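Local coordinates for protein (thiaminase I) (Bacillus subtilis, PDB 3THI), which breaks down thiamin by a transferase reaction that probably exchanges its thiazole for another base, and belongs to the periplasmic-binding-protein-like superfamily, at residues Ala44-Asp49 with Ala66-Pro71. Residues are numbered along the deposited sequence; the frame is centred on the assembly and turned at random.
Sequences ADPPDD and AGYLLP
Pro46 overlaps one face of the Tyr68 ring, its CD methylene lying 3.9 Å from the ring centroid and only 12° off the ring normal, a CH-pi contact over the centre of the face. The proline CD is bonded to the backbone nitrogen, so its hydrogens are slightly polarised, which suits them to the aromatic face. Its CG reaches back to the root of the tyrosine, 4.2 Å from Tyr68 CB, while Pro46 O approaches Tyr68 CE1 at 3.8 Å. Tyr68 CG stands anti to its own carbonyl carbon (chi1 -79°), and this sends the ring out from the 66-71 segment to the loop between strands 33-36 and 52-56. There the side chain of Asp45 crosses that of Tyr68 at about a right angle, its CB approaching the phenol end obliquely, 3.8 Å from Tyr68 CZ. The carboxylate is tilted 41° from the ring plane, and Asp45 OD2 stays 3.6 Å from Tyr68 OH, too far for a hydrogen bond. The other oxygen, Asp45 OD1, forms a salt bridge with Arg347. Pro46 also touches Phe63 of helix 60-65 and Trp39, the latter donating its indole N-H to Asp45 O. Gly67, with positive phi, ends that helix in a Schellman motif just before Tyr68, and strand 69-70 then pairs antiparallel with strand 260-269. Without the ring, as with an alanine here, Pro46 CD would probably lose its aromatic partner and a gap would open beside Asp45 CB. With 188 Å² buried and no polar bond between the two segments, the loop and the helix-to-strand turn meet here through dispersion and the weak attraction of a polarised methylene for an aromatic face.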
ATOM      1  N   ALA A  44       1.639 -11.496 -12.017  1.00 20.44           N
ATOM      2  CA  ALA A  44       1.265 -11.558 -13.427  1.00 18.18           C
ATOM      3  C   ALA A  44       1.452 -10.262 -14.206  1.00 17.68           C
ATOM      4  O   ALA A  44       1.330  -9.157 -13.670  1.00 15.34           O
ATOM      5  CB  ALA A  44      -0.176 -12.035 -13.572  1.00  8.99           C
ATOM      6  N   ASP A  45       1.775 -10.416 -15.482  1.00 16.96           N
ATOM      7  CA  ASP A  45       1.917  -9.273 -16.361  1.00 18.02           C
ATOM      8  C   ASP A  45       0.527  -9.041 -16.971  1.00 19.55           C
ATOM      9  O   ASP A  45      -0.346  -9.915 -16.916  1.00 20.85           O
ATOM     10  CB  ASP A  45       2.960  -9.550 -17.440  1.00 17.59           C
ATOM     11  CG  ASP A  45       4.380  -9.571 -16.894  1.00 16.75           C
ATOM     12  OD1 ASP A  45       4.671  -8.901 -15.865  1.00 14.47           O
ATOM     13  OD2 ASP A  45       5.218 -10.251 -17.519  1.00 20.86           O
ATOM     14  N   PRO A  46       0.283  -7.839 -17.511  1.00 19.96           N
ATOM     15  CA  PRO A  46      -1.023  -7.542 -18.103  1.00 19.44           C
ATOM     16  C   PRO A  46      -1.392  -8.425 -19.289  1.00 20.56           C
ATOM     17  O   PRO A  46      -0.620  -8.533 -20.244  1.00 21.82           O
ATOM     18  CB  PRO A  46      -0.857  -6.096 -18.560  1.00 18.32           C
ATOM     19  CG  PRO A  46       0.133  -5.546 -17.581  1.00 21.32           C
ATOM     20  CD  PRO A  46       1.148  -6.653 -17.539  1.00 19.03           C
ATOM     21  N   PRO A  47      -2.539  -9.134 -19.205  1.00 18.65           N
ATOM     22  CA  PRO A  47      -2.968  -9.988 -20.319  1.00 17.31           C
ATOM     23  C   PRO A  47      -3.347  -9.062 -21.486  1.00 18.06           C
ATOM     24  O   PRO A  47      -3.839  -7.953 -21.270  1.00 16.37           O
ATOM     25  CB  PRO A  47      -4.214 -10.690 -19.749  1.00 17.34           C
ATOM     26  CG  PRO A  47      -3.932 -10.767 -18.288  1.00 15.71           C
ATOM     27  CD  PRO A  47      -3.360  -9.386 -18.008  1.00 18.26           C
ATOM     28  N   ASP A  48      -3.105  -9.507 -22.713  1.00 19.26           N
ATOM     29  CA  ASP A  48      -3.424  -8.711 -23.893  1.00 21.84           C
ATOM     30  C   ASP A  48      -4.872  -8.206 -23.928  1.00 21.73           C
ATOM     31  O   ASP A  48      -5.147  -7.120 -24.450  1.00 21.39           O
ATOM     32  CB  ASP A  48      -3.153  -9.523 -25.166  1.00 28.67           C
ATOM     33  CG  ASP A  48      -1.669  -9.734 -25.435  1.00 32.56           C
ATOM     34  OD1 ASP A  48      -0.848  -9.682 -24.488  1.00 32.48           O
ATOM     35  OD2 ASP A  48      -1.336  -9.967 -26.617  1.00 33.31           O
ATOM     36  N   ASP A  49      -5.790  -8.992 -23.376  1.00 22.82           N
ATOM     37  CA  ASP A  49      -7.200  -8.616 -23.377  1.00 21.57           C
ATOM     38  C   ASP A  49      -7.723  -7.905 -22.123  1.00 17.38           C
ATOM     39  O   ASP A  49      -8.921  -7.675 -21.984  1.00 15.35           O
ATOM     40  CB  ASP A  49      -8.088  -9.807 -23.781  1.00 25.69           C
ATOM     41  CG  ASP A  49      -7.884 -11.038 -22.910  1.00 29.35           C
ATOM     42  OD1 ASP A  49      -7.065 -11.014 -21.962  1.00 34.06           O
ATOM     43  OD2 ASP A  49      -8.559 -12.052 -23.188  1.00 32.54           O
ATOM     44  N   ALA A  66       8.406  -2.615 -20.820  1.00 10.84           N
ATOM     45  CA  ALA A  66       8.033  -3.784 -21.609  1.00 11.90           C
ATOM     46  C   ALA A  66       6.999  -3.452 -22.688  1.00 11.42           C
ATOM     47  O   ALA A  66       6.644  -4.313 -23.498  1.00 15.86           O
ATOM     48  CB  ALA A  66       7.522  -4.893 -20.707  1.00  8.67           C
ATOM     49  N   GLY A  67       6.514  -2.210 -22.686  1.00 11.67           N
ATOM     50  CA  GLY A  67       5.540  -1.777 -23.682  1.00 13.44           C
ATOM     51  C   GLY A  67       4.109  -2.252 -23.461  1.00 16.54           C
ATOM     52  O   GLY A  67       3.318  -2.319 -24.404  1.00 18.07           O
ATOM     53  N   TYR A  68       3.775  -2.542 -22.206  1.00 16.68           N
ATOM     54  CA  TYR A  68       2.449  -3.022 -21.811  1.00 16.96           C
ATOM     55  C   TYR A  68       1.407  -1.922 -21.613  1.00 15.64           C
ATOM     56  O   TYR A  68       0.211  -2.147 -21.801  1.00 12.07           O
ATOM     57  CB  TYR A  68       2.552  -3.774 -20.482  1.00 16.19           C
ATOM     58  CG  TYR A  68       3.060  -5.176 -20.585  1.00 16.02           C
ATOM     59  CD1 TYR A  68       2.410  -6.105 -21.378  1.00 21.52           C
ATOM     60  CD2 TYR A  68       4.168  -5.589 -19.856  1.00 20.55           C
ATOM     61  CE1 TYR A  68       2.846  -7.421 -21.445  1.00 25.57           C
ATOM     62  CE2 TYR A  68       4.616  -6.906 -19.914  1.00 22.40           C
ATOM     63  CZ  TYR A  68       3.949  -7.814 -20.710  1.00 22.95           C
ATOM     64  OH  TYR A  68       4.373  -9.119 -20.779  1.00 30.50           O
ATOM     65  N   LEU A  69       1.870  -0.745 -21.207  1.00 15.40           N
ATOM     66  CA  LEU A  69       0.982   0.359 -20.889  1.00 14.01           C
ATOM     67  C   LEU A  69       0.825   1.456 -21.916  1.00 16.36           C
ATOM     68  O   LEU A  69       1.690   1.669 -22.762  1.00 15.82           O
ATOM     69  CB  LEU A  69       1.399   0.973 -19.556  1.00 11.69           C
ATOM     70  CG  LEU A  69       1.656  -0.015 -18.414  1.00 10.43           C
ATOM     71  CD1 LEU A  69       1.940   0.767 -17.138  1.00 11.90           C
ATOM     72  CD2 LEU A  69       0.461  -0.962 -18.218  1.00 10.79           C
ATOM     73  N   LEU A  70      -0.334   2.109 -21.845  1.00 14.47           N
ATOM     74  CA  LEU A  70      -0.682   3.210 -22.722  1.00 13.41           C
ATOM     75  C   LEU A  70      -0.564   4.476 -21.872  1.00 13.84           C
ATOM     76  O   LEU A  70      -1.246   4.617 -20.862  1.00 15.33           O
ATOM     77  CB  LEU A  70      -2.112   3.039 -23.249  1.00 12.23           C
ATOM     78  CG  LEU A  70      -2.472   3.971 -24.408  1.00 16.54           C
ATOM     79  CD1 LEU A  70      -1.617   3.623 -25.625  1.00 12.35           C
ATOM     80  CD2 LEU A  70      -3.964   3.860 -24.723  1.00 14.45           C
ATOM     81  N   PRO A  71       0.314   5.413 -22.271  1.00 15.19           N
ATOM     82  CA  PRO A  71       0.485   6.650 -21.498  1.00 12.89           C
ATOM     83  C   PRO A  71      -0.715   7.583 -21.507  1.00 16.68           C
ATOM     84  O   PRO A  71      -1.529   7.581 -22.442  1.00 17.66           O
ATOM     85  CB  PRO A  71       1.702   7.297 -22.154  1.00 12.99           C
ATOM     86  CG  PRO A  71       1.560   6.868 -23.602  1.00 11.42           C
ATOM     87  CD  PRO A  71       1.170   5.409 -23.473  1.00  9.35           C
TER